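Side-chain contacts in alpha-L-arabinofuranosidase B (Aspergillus kawachii, PDB 6SXT), which hydrolyses terminal non-reducing alpha-L-arabinofuranosyl residues from arabinoxylan, L-arabinan and related plant polysaccharides and oligosaccharides: residues Thr21-Tyr26 against Gln309-Ala314; Gly129-Glu134 against Thr169-Thr174; Ala240-Asn245 against Pro300-Glu305; Thr433-Trp438 against Arg443-Tyr448; Ala455-Val460 against Asp464-Phe469. All blocks are in the same frame, centred on the assembly; numbering follows the deposited sequence.

Interaction 1. Residues Thr21-Tyr26 against Gln309-Ala314; sequences TTRALY and QENIVA
Arg23 closes on Asn311 with two hydrogen bonds that end on one oxygen: its NH1 lies 2.9 Å and its NH2 3.0 Å from Asn311 OD1, and both donors belong to the outer end of the guanidinium. The oxygen sits almost exactly in the guanidinium plane, and the amide plane is turned only 21° from it, so the two flat groups meet edge to edge, nearly coplanar. NH2 approaches close to the line of the Asn311 C=O bond, while NH1 comes in at a bend. Neither N-H points straight at the oxygen, with angles of 147° and 142°, as expected when two donors share one acceptor. Arg23 reaches the helix because its chain is extended from CG to NE, and Asn311 leans out to meet it, its CG on the far side of CB from the backbone N.

The contact belongs to the concanavalin-like catalytic domain, where it ties the loop after strand 15-20 to helix 302-315. Charge enters from the strand beside them: Glu292, on strand 288-296, forms a salt bridge with Arg23 NE.

The van der Waals part is small. Ile312 CG1 lies 3.8 Å from Arg23 NH2, at the edge of the guanidinium, and the two side chains cross at about a right angle. Ile312 also packs on Tyr148 and Val150 of strand 145-152.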
# COMPACT_ATOMS: atom_id res chain seq x y z
N THR A 21 9.00 4.93 -6.00
CA THR A 21 8.39 6.25 -5.83
C THR A 21 9.20 7.08 -4.85
O THR A 21 8.89 8.26 -4.70
CB THR A 21 6.91 6.14 -5.48
OG1 THR A 21 6.83 5.39 -4.25
CG2 THR A 21 6.10 5.49 -6.57
N THR A 22 10.15 6.48 -4.15
CA THR A 22 10.95 7.20 -3.14
C THR A 22 12.25 7.76 -3.70
O THR A 22 12.67 8.82 -3.22
CB THR A 22 11.16 6.36 -1.89
OG1 THR A 22 11.96 5.26 -2.28
CG2 THR A 22 9.84 5.93 -1.28
N ARG A 23 12.94 7.02 -4.57
CA ARG A 23 14.31 7.42 -4.95
C ARG A 23 14.75 6.84 -6.27
O ARG A 23 14.23 5.81 -6.75
CB ARG A 23 15.30 7.05 -3.86
CG ARG A 23 15.45 5.55 -3.62
CD ARG A 23 16.63 5.32 -2.70
NE ARG A 23 16.87 3.91 -2.43
CZ ARG A 23 18.10 3.39 -2.30
NH1 ARG A 23 19.19 4.14 -2.41
NH2 ARG A 23 18.20 2.10 -2.07
N ALA A 24 15.73 7.50 -6.87
CA ALA A 24 16.48 6.92 -7.98
C ALA A 24 17.24 5.68 -7.53
O ALA A 24 17.79 5.67 -6.39
CB ALA A 24 17.47 7.97 -8.49
N LEU A 25 17.31 4.68 -8.40
CA LEU A 25 18.01 3.42 -8.08
C LEU A 25 19.31 3.29 -8.87
O LEU A 25 20.00 2.27 -8.74
CB LEU A 25 17.05 2.26 -8.32
CG LEU A 25 15.82 2.29 -7.42
CD1 LEU A 25 14.85 1.20 -7.82
CD2 LEU A 25 16.18 2.18 -5.96
N TYR A 26 19.58 4.27 -9.72
CA TYR A 26 20.90 4.44 -10.41
C TYR A 26 21.44 5.79 -10.00
O TYR A 26 20.70 6.76 -9.99
CB TYR A 26 20.72 4.43 -11.93
CG TYR A 26 20.20 3.17 -12.57
CD1 TYR A 26 18.85 2.88 -12.60
CD2 TYR A 26 21.07 2.32 -13.23
CE1 TYR A 26 18.37 1.76 -13.23
CE2 TYR A 26 20.60 1.18 -13.86
CZ TYR A 26 19.25 0.90 -13.87
OH TYR A 26 18.77 -0.21 -14.51
N GLN A 309 21.88 -4.22 -0.03
CA GLN A 309 21.32 -4.05 1.31
C GLN A 309 22.07 -2.94 2.07
O GLN A 309 21.42 -2.14 2.71
CB GLN A 309 21.30 -5.37 2.08
CG GLN A 309 21.08 -5.22 3.55
CD GLN A 309 19.74 -4.69 4.00
OE1 GLN A 309 19.55 -4.39 5.21
NE2 GLN A 309 18.81 -4.65 3.10
N GLU A 310 23.39 -2.86 1.90
CA GLU A 310 24.19 -1.78 2.53
C GLU A 310 23.72 -0.42 1.99
O GLU A 310 23.56 0.52 2.78
CB GLU A 310 25.66 -2.02 2.25
CG GLU A 310 26.56 -1.04 2.93
CD GLU A 310 28.06 -1.36 2.81
OE1 GLU A 310 28.41 -2.25 1.98
OE2 GLU A 310 28.84 -0.72 3.52
N ASN A 311 23.42 -0.35 0.71
CA ASN A 311 22.92 0.87 0.04
C ASN A 311 21.55 1.22 0.63
O ASN A 311 21.31 2.41 0.93
CB ASN A 311 22.94 0.67 -1.44
CG ASN A 311 22.39 1.87 -2.17
OD1 ASN A 311 21.17 2.06 -2.21
ND2 ASN A 311 23.28 2.71 -2.67
N ILE A 312 20.64 0.26 0.73
CA ILE A 312 19.29 0.48 1.31
C ILE A 312 19.42 1.04 2.72
O ILE A 312 18.78 2.04 3.05
CB ILE A 312 18.48 -0.81 1.23
CG1 ILE A 312 18.19 -1.19 -0.20
CG2 ILE A 312 17.20 -0.61 2.01
CD1 ILE A 312 17.70 -2.62 -0.35
N VAL A 313 20.24 0.44 3.56
CA VAL A 313 20.43 0.89 4.95
C VAL A 313 20.93 2.35 4.90
O VAL A 313 20.43 3.19 5.68
CB VAL A 313 21.40 -0.03 5.71
CG1 VAL A 313 21.82 0.59 7.03
CG2 VAL A 313 20.74 -1.38 5.95
N ALA A 314 21.83 2.66 4.00
CA ALA A 314 22.37 4.04 3.94
C ALA A 314 21.33 5.03 3.44
O ALA A 314 21.51 6.25 3.68
CB ALA A 314 23.62 4.08 3.09

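Interaction 2. Residues Gly129-Glu134 against Thr169-Thr174; sequences GYRNNE and TSSTDT. With EDO (1,2-ethanediol), chain N.
Ser171 lies over one face of the Arg131 guanidinium, its OG 3.3 Å above the plane and displaced toward the rim, while the amide of Asn133 reaches both residues. Asn133 ND2 donates to Ser171 OG at 2.9 Å, with the hydroxyl tilted 20° from the amide plane. On the other branch, Asn133 OD1 accepts from Arg131 NE at 2.8 Å. With CG anti to its carbonyl carbon (chi1 -74°), Asn133 sets the amide beside both, one branch to each, and its CG also comes within 3.2 Å of Thr169 O.

In the catalytic domain this joins the end of strand 130-132 to the loop after strand 166-167, beside the active site. The loop carries Asp173, which touches the bound cyclopentyl inhibitor and bonds to the substrate-binding Asn206. Arg131 NH2 donates to the carbonyls of Glu168 and of Gly280, the latter a substrate-binding residue next to the proton donor Asp281. The chain bends at Asn133 in an Asx turn, Asn132 OD1 taking the N-H of Glu134.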
# COMPACT_ATOMS: atom_id res chain seq x y z
N GLY A 129 -3.70 -2.69 -7.61
CA GLY A 129 -2.74 -3.47 -8.37
C GLY A 129 -2.14 -2.73 -9.52
O GLY A 129 -2.83 -1.95 -10.17
N TYR A 130 -0.89 -3.06 -9.83
CA TYR A 130 -0.15 -2.57 -11.00
C TYR A 130 0.43 -3.75 -11.77
O TYR A 130 0.70 -4.83 -11.22
CB TYR A 130 0.98 -1.63 -10.59
CG TYR A 130 0.53 -0.36 -9.91
CD1 TYR A 130 0.28 -0.32 -8.55
CD2 TYR A 130 0.33 0.81 -10.62
CE1 TYR A 130 -0.18 0.82 -7.93
CE2 TYR A 130 -0.11 1.99 -10.02
CZ TYR A 130 -0.37 1.98 -8.65
OH TYR A 130 -0.84 3.10 -8.02
N ARG A 131 0.69 -3.51 -13.06
CA ARG A 131 1.17 -4.60 -13.95
C ARG A 131 1.82 -4.05 -15.18
O ARG A 131 1.50 -2.90 -15.59
CB ARG A 131 -0.03 -5.48 -14.32
CG ARG A 131 0.30 -6.81 -14.94
CD ARG A 131 -0.91 -7.77 -14.90
NE ARG A 131 -0.45 -9.10 -15.12
CZ ARG A 131 -0.83 -10.16 -14.44
NH1 ARG A 131 -1.80 -10.07 -13.55
NH2 ARG A 131 -0.24 -11.31 -14.65
N ASN A 132 2.65 -4.88 -15.79
CA ASN A 132 3.15 -4.63 -17.17
C ASN A 132 3.19 -6.00 -17.83
O ASN A 132 4.02 -6.80 -17.44
CB ASN A 132 4.48 -3.93 -17.23
CG ASN A 132 4.86 -3.55 -18.65
OD1 ASN A 132 4.60 -4.31 -19.58
ND2 ASN A 132 5.40 -2.37 -18.84
N ASN A 133 2.25 -6.26 -18.75
CA ASN A 133 2.20 -7.54 -19.50
C ASN A 133 2.99 -7.48 -20.81
O ASN A 133 2.97 -8.50 -21.52
CB ASN A 133 0.76 -7.94 -19.72
CG ASN A 133 0.10 -8.47 -18.47
OD1 ASN A 133 0.77 -9.03 -17.60
ND2 ASN A 133 -1.22 -8.31 -18.35
N GLU A 134 3.62 -6.37 -21.12
CA GLU A 134 4.44 -6.22 -22.36
C GLU A 134 5.89 -5.90 -22.02
O GLU A 134 6.46 -4.94 -22.54
CB GLU A 134 3.78 -5.14 -23.22
CG GLU A 134 2.37 -5.53 -23.62
CD GLU A 134 1.59 -4.50 -24.44
OE1 GLU A 134 2.13 -3.39 -24.68
OE2 GLU A 134 0.45 -4.80 -24.83
N THR A 169 1.69 -13.26 -18.81
CA THR A 169 1.33 -12.13 -19.68
C THR A 169 -0.17 -12.06 -19.93
O THR A 169 -0.62 -11.01 -20.35
CB THR A 169 2.07 -12.19 -21.01
OG1 THR A 169 1.82 -13.46 -21.61
CG2 THR A 169 3.56 -12.02 -20.84
N SER A 170 -0.92 -13.13 -19.69
CA SER A 170 -2.38 -13.15 -19.90
C SER A 170 -3.18 -12.64 -18.70
O SER A 170 -4.42 -12.62 -18.78
CB SER A 170 -2.80 -14.55 -20.26
OG SER A 170 -2.50 -15.45 -19.21
N SER A 171 -2.55 -12.44 -17.52
CA SER A 171 -3.25 -12.13 -16.27
C SER A 171 -4.10 -13.33 -15.83
O SER A 171 -5.05 -13.14 -15.05
CB SER A 171 -4.06 -10.88 -16.35
OG SER A 171 -3.30 -9.81 -16.93
N THR A 172 -3.76 -14.54 -16.28
CA THR A 172 -4.48 -15.75 -15.85
C THR A 172 -3.50 -16.82 -15.36
O THR A 172 -2.29 -16.72 -15.61
CB THR A 172 -5.33 -16.35 -17.01
OG1 THR A 172 -4.47 -16.93 -17.98
CG2 THR A 172 -6.22 -15.29 -17.64
N ASP A 173 -4.05 -17.79 -14.62
CA ASP A 173 -3.27 -18.93 -14.10
C ASP A 173 -2.98 -19.90 -15.24
O ASP A 173 -3.90 -20.64 -15.62
CB ASP A 173 -4.02 -19.57 -12.95
CG ASP A 173 -3.29 -20.71 -12.26
OD1 ASP A 173 -2.30 -21.22 -12.84
OD2 ASP A 173 -3.79 -21.12 -11.19
N THR A 174 -1.77 -19.91 -15.74
CA THR A 174 -1.28 -20.83 -16.79
C THR A 174 -0.48 -21.98 -16.20
O THR A 174 0.15 -22.71 -16.99
CB THR A 174 -0.54 -20.03 -17.85
OG1 THR A 174 0.54 -19.34 -17.19
CG2 THR A 174 -1.46 -19.04 -18.53
C1 EDO N . 5.01 -16.46 -23.04
O1 EDO N . 3.76 -15.94 -22.70
C2 EDO N . 6.13 -15.51 -22.78
O2 EDO N . 7.40 -16.06 -23.14

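Interaction 3. Residues Ala240-Asn245 against Pro300-Glu305; sequences AIRGAN and PSDDTE
The guanidinium of Arg242 has the carboxylate of Asp302 stacked over one face and the carboxylate of Glu305 at its edge. Asp302 CG sits 3.8 Å above the guanidinium, over its centre, with the two planes 14° apart. No N-H points at this carboxylate: Asp302 OD1 makes only a long salt bridge to Arg242 NH1, at 3.9 Å. At the edge, NH1 donates to Glu305 OE1 over 2.9 Å in a fairly straight salt-bridging bond (160°), meeting the oxygen on its anti side but well out of the carboxylate plane. The same nitrogen gives a longer bond of 3.3 Å to Asp302 O, on a lone pair in the carbonyl plane. A bend at chi3 (74°) turns the guanidinium out of the line of the arginine chain.

Strand 238-245 of the concanavalin-like sheet is thereby pinned to the first turn of helix 302-315, whose N-cap position is held by Ser301. Lys233, on neighbouring strand 227-235, forms salt bridges with both Asp302 OD1 and Glu305 OE1, so the two acids are shared between two cations. Arg242 NE and NH2 are bonded to Thr253 OG1 and Asn306 OD1, which probably helps to fix the rotation of the guanidinium.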
# COMPACT_ATOMS: atom_id res chain seq x y z
N ALA A 240 16.25 -18.80 -4.00
CA ALA A 240 16.58 -18.38 -2.63
C ALA A 240 15.64 -17.28 -2.15
O ALA A 240 15.11 -16.50 -2.97
CB ALA A 240 17.98 -17.88 -2.56
N ILE A 241 15.46 -17.24 -0.84
CA ILE A 241 14.77 -16.16 -0.10
C ILE A 241 15.80 -15.60 0.85
O ILE A 241 16.30 -16.35 1.68
CB ILE A 241 13.57 -16.65 0.70
CG1 ILE A 241 12.50 -17.29 -0.20
CG2 ILE A 241 13.02 -15.54 1.58
CD1 ILE A 241 11.44 -18.00 0.57
N ARG A 242 15.97 -14.29 0.82
CA ARG A 242 16.80 -13.59 1.81
C ARG A 242 16.01 -12.40 2.35
O ARG A 242 15.22 -11.82 1.58
CB ARG A 242 18.11 -13.15 1.16
CG ARG A 242 18.89 -14.29 0.55
CD ARG A 242 20.23 -13.87 -0.02
NE ARG A 242 21.20 -13.60 1.03
CZ ARG A 242 22.23 -12.77 0.92
NH1 ARG A 242 22.45 -12.05 -0.16
NH2 ARG A 242 23.04 -12.65 1.96
N GLY A 243 16.22 -12.05 3.59
CA GLY A 243 15.47 -10.97 4.23
C GLY A 243 16.39 -10.18 5.13
O GLY A 243 17.32 -10.71 5.72
N ALA A 244 16.06 -8.93 5.30
CA ALA A 244 16.79 -7.99 6.19
C ALA A 244 15.83 -6.96 6.72
O ALA A 244 14.78 -6.70 6.12
CB ALA A 244 17.90 -7.27 5.48
N ASN A 245 16.24 -6.34 7.85
CA ASN A 245 15.71 -5.02 8.25
C ASN A 245 16.29 -4.00 7.30
O ASN A 245 17.49 -3.83 7.24
CB ASN A 245 16.17 -4.75 9.69
CG ASN A 245 15.55 -3.48 10.24
OD1 ASN A 245 15.03 -2.66 9.49
ND2 ASN A 245 15.73 -3.28 11.56
N PRO A 300 21.82 -13.11 -9.07
CA PRO A 300 22.80 -12.29 -8.36
C PRO A 300 23.54 -13.08 -7.29
O PRO A 300 22.95 -13.96 -6.65
CB PRO A 300 21.94 -11.23 -7.65
CG PRO A 300 20.70 -11.18 -8.48
CD PRO A 300 20.45 -12.61 -8.91
N SER A 301 24.81 -12.74 -7.14
CA SER A 301 25.62 -13.30 -6.03
C SER A 301 25.09 -12.77 -4.70
O SER A 301 24.50 -11.69 -4.61
CB SER A 301 27.06 -12.98 -6.18
OG SER A 301 27.33 -11.58 -6.04
N ASP A 302 25.35 -13.53 -3.63
CA ASP A 302 25.07 -13.04 -2.28
C ASP A 302 25.80 -11.71 -2.07
O ASP A 302 25.21 -10.82 -1.40
CB ASP A 302 25.43 -14.01 -1.15
CG ASP A 302 24.52 -15.22 -1.01
OD1 ASP A 302 23.61 -15.40 -1.89
OD2 ASP A 302 24.67 -15.94 -0.01
N ASP A 303 27.04 -11.60 -2.55
CA ASP A 303 27.86 -10.38 -2.35
C ASP A 303 27.14 -9.18 -2.98
O ASP A 303 27.10 -8.12 -2.36
CB ASP A 303 29.23 -10.51 -3.00
CG ASP A 303 30.16 -9.36 -2.66
OD1 ASP A 303 30.54 -9.23 -1.47
OD2 ASP A 303 30.50 -8.59 -3.59
N THR A 304 26.63 -9.35 -4.18
CA THR A 304 25.95 -8.23 -4.89
C THR A 304 24.75 -7.81 -4.06
O THR A 304 24.58 -6.63 -3.80
CB THR A 304 25.51 -8.68 -6.27
OG1 THR A 304 26.69 -8.90 -7.07
CG2 THR A 304 24.58 -7.72 -6.97
N GLU A 305 23.92 -8.75 -3.64
CA GLU A 305 22.77 -8.42 -2.78
C GLU A 305 23.19 -7.77 -1.47
O GLU A 305 22.52 -6.85 -1.01
CB GLU A 305 21.96 -9.67 -2.51
CG GLU A 305 21.24 -10.15 -3.75
CD GLU A 305 20.59 -11.51 -3.52
OE1 GLU A 305 21.20 -12.33 -2.77
OE2 GLU A 305 19.49 -11.74 -4.06

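Interaction 4. Residues Thr433-Trp438 against Arg443-Tyr448; sequences TSLRSW and RYFRHY
Leu435 packs over a face of the Phe445 ring, in the arabinose-binding domain, a beta-trefoil. Here strands 433-437 and 444-448 meet with 119° between their N-to-C directions and share a single bridge, Arg436 with Tyr444. Leu435 CD1 stands 3.8 Å from the centroid of the Phe445 ring, almost on the ring normal, in a CH-pi contact. Its CB covers the CD1 side of the same face. The backbone fixes this pairing: Phe445 N donates to Leu435 O at 2.9 Å, and Ser437 N to Arg443 O at 2.8 Å. Tyr444 turns to Arg436 instead, the two side chains lying side by side and pointing the same way. Arg436 CG is 4.0 Å from the centroid of the Tyr444 ring, over one face but offset toward the rim. A chi1 of -169° swings CG away from the backbone N and lays the arginine chain along the ring. Beyond it, Gln425 OE1 is bonded to both Tyr444 OH and Arg436 NH1, while Arg436 NH2 bonds to Leu322 O. Farther along strand 444-448 is the substrate-binding His447. Where the strands diverge, a water takes the N-H of Leu435 and donates to Phe445 O, at 2.7 Å from each.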
# COMPACT_ATOMS: atom_id res chain seq x y z
N THR A 433 -10.78 19.68 9.32
CA THR A 433 -10.03 18.44 9.08
C THR A 433 -10.75 17.63 8.02
O THR A 433 -11.96 17.67 7.90
CB THR A 433 -9.88 17.63 10.38
OG1 THR A 433 -8.91 16.61 10.13
CG2 THR A 433 -11.20 17.00 10.80
N SER A 434 -9.99 16.85 7.27
CA SER A 434 -10.51 15.73 6.49
C SER A 434 -9.98 14.46 7.18
O SER A 434 -8.79 14.43 7.53
CB SER A 434 -10.13 15.79 5.03
OG SER A 434 -10.66 16.98 4.44
N LEU A 435 -10.77 13.41 7.25
CA LEU A 435 -10.34 12.20 7.98
C LEU A 435 -10.13 11.08 6.97
O LEU A 435 -11.09 10.53 6.39
CB LEU A 435 -11.43 11.85 9.01
CG LEU A 435 -11.55 12.87 10.14
CD1 LEU A 435 -12.75 12.53 11.04
CD2 LEU A 435 -10.30 12.87 10.97
N ARG A 436 -8.85 10.79 6.68
CA ARG A 436 -8.49 9.82 5.63
C ARG A 436 -8.46 8.42 6.24
O ARG A 436 -7.87 8.24 7.27
CB ARG A 436 -7.10 10.18 5.08
CG ARG A 436 -6.73 9.41 3.83
CD ARG A 436 -5.41 9.86 3.21
NE ARG A 436 -4.35 9.57 4.14
CZ ARG A 436 -3.71 10.46 4.92
NH1 ARG A 436 -3.98 11.75 4.88
NH2 ARG A 436 -2.78 10.04 5.79
N SER A 437 -9.02 7.44 5.58
CA SER A 437 -8.93 6.03 6.00
C SER A 437 -7.46 5.63 6.02
O SER A 437 -6.80 5.78 4.99
CB SER A 437 -9.74 5.14 5.16
OG SER A 437 -9.44 3.76 5.41
N TRP A 438 -6.96 5.08 7.13
CA TRP A 438 -5.60 4.51 7.13
C TRP A 438 -5.54 3.31 6.21
O TRP A 438 -4.56 3.16 5.45
CB TRP A 438 -5.23 4.10 8.55
CG TRP A 438 -3.87 3.46 8.59
CD1 TRP A 438 -2.66 4.10 8.61
CD2 TRP A 438 -3.59 2.07 8.46
NE1 TRP A 438 -1.66 3.18 8.52
CE2 TRP A 438 -2.19 1.93 8.42
CE3 TRP A 438 -4.39 0.93 8.35
CZ2 TRP A 438 -1.57 0.69 8.28
CZ3 TRP A 438 -3.78 -0.29 8.22
CH2 TRP A 438 -2.39 -0.41 8.13
N ARG A 443 -9.69 6.93 0.38
CA ARG A 443 -11.04 7.22 0.92
C ARG A 443 -11.00 8.02 2.19
O ARG A 443 -10.08 7.90 2.99
CB ARG A 443 -11.77 5.90 1.11
CG ARG A 443 -12.07 5.18 -0.21
CD ARG A 443 -12.68 3.81 -0.03
NE ARG A 443 -12.99 3.26 -1.34
CZ ARG A 443 -14.07 3.56 -2.07
NH1 ARG A 443 -15.01 4.34 -1.60
NH2 ARG A 443 -14.17 3.11 -3.32
N TYR A 444 -12.05 8.82 2.35
CA TYR A 444 -12.20 9.81 3.41
C TYR A 444 -13.60 9.75 3.99
O TYR A 444 -14.53 9.41 3.27
CB TYR A 444 -12.04 11.23 2.84
CG TYR A 444 -10.64 11.58 2.39
CD1 TYR A 444 -10.17 11.19 1.17
CD2 TYR A 444 -9.81 12.31 3.22
CE1 TYR A 444 -8.85 11.43 0.82
CE2 TYR A 444 -8.52 12.63 2.85
CZ TYR A 444 -8.06 12.20 1.63
OH TYR A 444 -6.76 12.52 1.24
N PHE A 445 -13.72 10.10 5.27
CA PHE A 445 -15.08 10.45 5.80
C PHE A 445 -15.76 11.36 4.78
O PHE A 445 -15.18 12.42 4.44
CB PHE A 445 -15.06 11.20 7.12
CG PHE A 445 -14.98 10.41 8.40
CD1 PHE A 445 -14.17 9.31 8.58
CD2 PHE A 445 -15.77 10.81 9.48
CE1 PHE A 445 -14.08 8.66 9.80
CE2 PHE A 445 -15.70 10.16 10.69
CZ PHE A 445 -14.88 9.07 10.84
N ARG A 446 -16.95 11.01 4.31
CA ARG A 446 -17.66 11.81 3.30
C ARG A 446 -19.16 11.66 3.54
O ARG A 446 -19.64 10.51 3.55
CB ARG A 446 -17.29 11.35 1.87
CG ARG A 446 -17.83 12.25 0.76
CD ARG A 446 -19.15 11.75 0.13
NE ARG A 446 -19.61 12.83 -0.72
CZ ARG A 446 -19.21 13.02 -1.98
NH1 ARG A 446 -18.58 12.06 -2.63
NH2 ARG A 446 -19.52 14.15 -2.59
N HIS A 447 -19.86 12.79 3.69
CA HIS A 447 -21.34 12.75 3.80
C HIS A 447 -21.95 12.78 2.39
O HIS A 447 -21.49 13.52 1.49
CB HIS A 447 -21.91 13.78 4.78
CG HIS A 447 -21.74 15.18 4.35
ND1 HIS A 447 -22.68 15.76 3.53
CD2 HIS A 447 -20.74 16.08 4.53
CE1 HIS A 447 -22.29 16.99 3.27
NE2 HIS A 447 -21.10 17.20 3.84
N TYR A 448 -22.95 11.94 2.20
CA TYR A 448 -23.67 11.79 0.92
C TYR A 448 -25.13 11.42 1.27
O TYR A 448 -25.37 10.36 1.86
CB TYR A 448 -23.01 10.76 0.02
CG TYR A 448 -23.61 10.67 -1.36
CD1 TYR A 448 -23.19 11.49 -2.38
CD2 TYR A 448 -24.61 9.75 -1.61
CE1 TYR A 448 -23.74 11.39 -3.65
CE2 TYR A 448 -25.18 9.64 -2.87
CZ TYR A 448 -24.73 10.47 -3.88
OH TYR A 448 -25.28 10.37 -5.13
O HOH W 1 -12.99 13.53 5.64

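Interaction 5. Residues Ala455-Val460 against Asp464-Phe469; sequences ASNGGV and DSKTSF
Asn457 lies flat on the ring of Phe469, its amide plane only 7° from the ring plane. Asn457 CB makes the CH-pi contact, 3.6 Å from the centroid of the Phe469 ring and above its centre, and the amide extends from there over the CG-CD2 side. Both side chains have CG anti to the backbone N (chi1 -171° and -180°), which brings amide and ring together. At the ring edge, Ala455 O lies 3.7 Å from Phe469 CE1.

Asp464 holds the 456-458 backbone. Its OD1 accepts the N-H of Ser456 at 3.1 Å, from well above the carboxylate plane, and its backbone O takes a weak bond from Gly458 N at 2.8 Å. Lys466 CG packs 3.5 Å from Gly458 N.

Around this first shell, Ser456 OG donates to Gly458 O at 2.7 Å, closing the bend, and a water joins Asn457 ND2 to Lys466 O. The loop lies between strand 451-455 and helix 469-472 of the beta-trefoil arabinose-binding domain. Contacts reach farther: Asn457 OD1 bonds to Thr69 and Lys466 NZ bridges to Asp42, both in the catalytic domain, while Arg443 pairs with Asp464 OD1 and Gln461 N bonds to Asp464 OD2. With Arg443 and two backbone N-H groups directed at it, the Asp464 carboxylate is probably stabilised in its charged form.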
# COMPACT_ATOMS: atom_id res chain seq x y z
N ALA A 455 -15.45 7.50 1.26
CA ALA A 455 -15.63 7.77 -0.19
C ALA A 455 -14.29 8.21 -0.81
O ALA A 455 -13.52 8.94 -0.16
CB ALA A 455 -16.63 8.87 -0.41
N SER A 456 -14.14 7.83 -2.07
CA SER A 456 -13.05 8.34 -2.92
C SER A 456 -13.56 9.50 -3.76
O SER A 456 -14.76 9.65 -4.00
CB SER A 456 -12.43 7.23 -3.71
OG SER A 456 -13.38 6.60 -4.58
N ASN A 457 -12.62 10.30 -4.28
CA ASN A 457 -12.86 11.47 -5.14
C ASN A 457 -13.07 10.94 -6.55
O ASN A 457 -12.09 10.85 -7.31
CB ASN A 457 -11.73 12.47 -4.98
CG ASN A 457 -11.92 13.83 -5.64
OD1 ASN A 457 -10.99 14.66 -5.66
ND2 ASN A 457 -13.13 14.08 -6.08
N GLY A 458 -14.29 10.56 -6.90
CA GLY A 458 -14.57 9.71 -8.05
C GLY A 458 -14.37 8.26 -7.73
O GLY A 458 -13.50 7.92 -6.93
N GLY A 459 -15.18 7.41 -8.33
CA GLY A 459 -15.09 5.97 -8.10
C GLY A 459 -16.35 5.26 -8.51
O GLY A 459 -17.27 5.91 -9.05
N VAL A 460 -16.38 3.98 -8.26
CA VAL A 460 -17.49 3.13 -8.75
C VAL A 460 -18.71 3.23 -7.83
O VAL A 460 -19.78 2.75 -8.29
CB VAL A 460 -17.04 1.69 -8.97
CG1 VAL A 460 -15.90 1.60 -9.96
CG2 VAL A 460 -16.71 0.96 -7.68
N ASP A 464 -19.08 8.04 -4.12
CA ASP A 464 -17.76 8.54 -4.58
C ASP A 464 -17.94 9.68 -5.55
O ASP A 464 -16.96 10.09 -6.21
CB ASP A 464 -16.94 7.44 -5.26
CG ASP A 464 -16.62 6.20 -4.45
OD1 ASP A 464 -16.54 6.31 -3.21
OD2 ASP A 464 -16.49 5.12 -5.07
N SER A 465 -19.13 10.29 -5.63
CA SER A 465 -19.33 11.44 -6.54
C SER A 465 -18.26 12.52 -6.38
O SER A 465 -17.96 13.02 -5.27
CB SER A 465 -20.72 12.03 -6.38
OG SER A 465 -20.85 13.15 -7.21
N LYS A 466 -17.72 13.02 -7.50
CA LYS A 466 -16.82 14.17 -7.44
C LYS A 466 -17.53 15.45 -7.06
O LYS A 466 -16.89 16.36 -6.57
CB LYS A 466 -16.11 14.34 -8.79
CG LYS A 466 -15.17 13.19 -9.11
CD LYS A 466 -14.21 13.62 -10.20
CE LYS A 466 -12.89 12.91 -10.11
NZ LYS A 466 -11.95 13.51 -11.06
N THR A 467 -18.83 15.52 -7.32
CA THR A 467 -19.60 16.73 -6.98
C THR A 467 -19.54 16.99 -5.48
O THR A 467 -19.90 16.07 -4.74
CB THR A 467 -21.05 16.59 -7.45
OG1 THR A 467 -20.96 16.37 -8.84
CG2 THR A 467 -21.87 17.82 -7.19
N SER A 468 -19.03 18.13 -5.11
CA SER A 468 -18.98 18.62 -3.71
C SER A 468 -18.03 17.74 -2.88
O SER A 468 -18.10 17.80 -1.68
CB SER A 468 -20.39 18.61 -3.08
OG SER A 468 -20.43 19.40 -1.92
N PHE A 469 -17.09 17.05 -3.53
CA PHE A 469 -16.23 16.09 -2.79
C PHE A 469 -15.44 16.86 -1.74
O PHE A 469 -15.45 16.47 -0.55
CB PHE A 469 -15.29 15.30 -3.72
CG PHE A 469 -14.47 14.35 -2.91
CD1 PHE A 469 -14.94 13.10 -2.56
CD2 PHE A 469 -13.21 14.74 -2.48
CE1 PHE A 469 -14.14 12.23 -1.83
CE2 PHE A 469 -12.43 13.86 -1.73
CZ PHE A 469 -12.90 12.61 -1.40
O HOH W 2 -14.12 16.45 -6.92

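From the N terminus, the loop 21-26 first meets helix 302-315 only after 282 intervening residues, so interaction 1 closes the longest loop, enclosing most of the catalytic domain. Within it lie interaction 2, a short closure beside the active site, and then, in series, interaction 3, which joins strand 238-245 to the start of the same helix; interactions 1 and 3 touch, Val313 packing against Asn245. None of the loops cross. Interactions 4 and 5 follow in the arabinose-binding domain as two local closures, their centres about 11 Å apart; Tyr444 pairs with Ala455, and Arg446 with Ser465, binding the two.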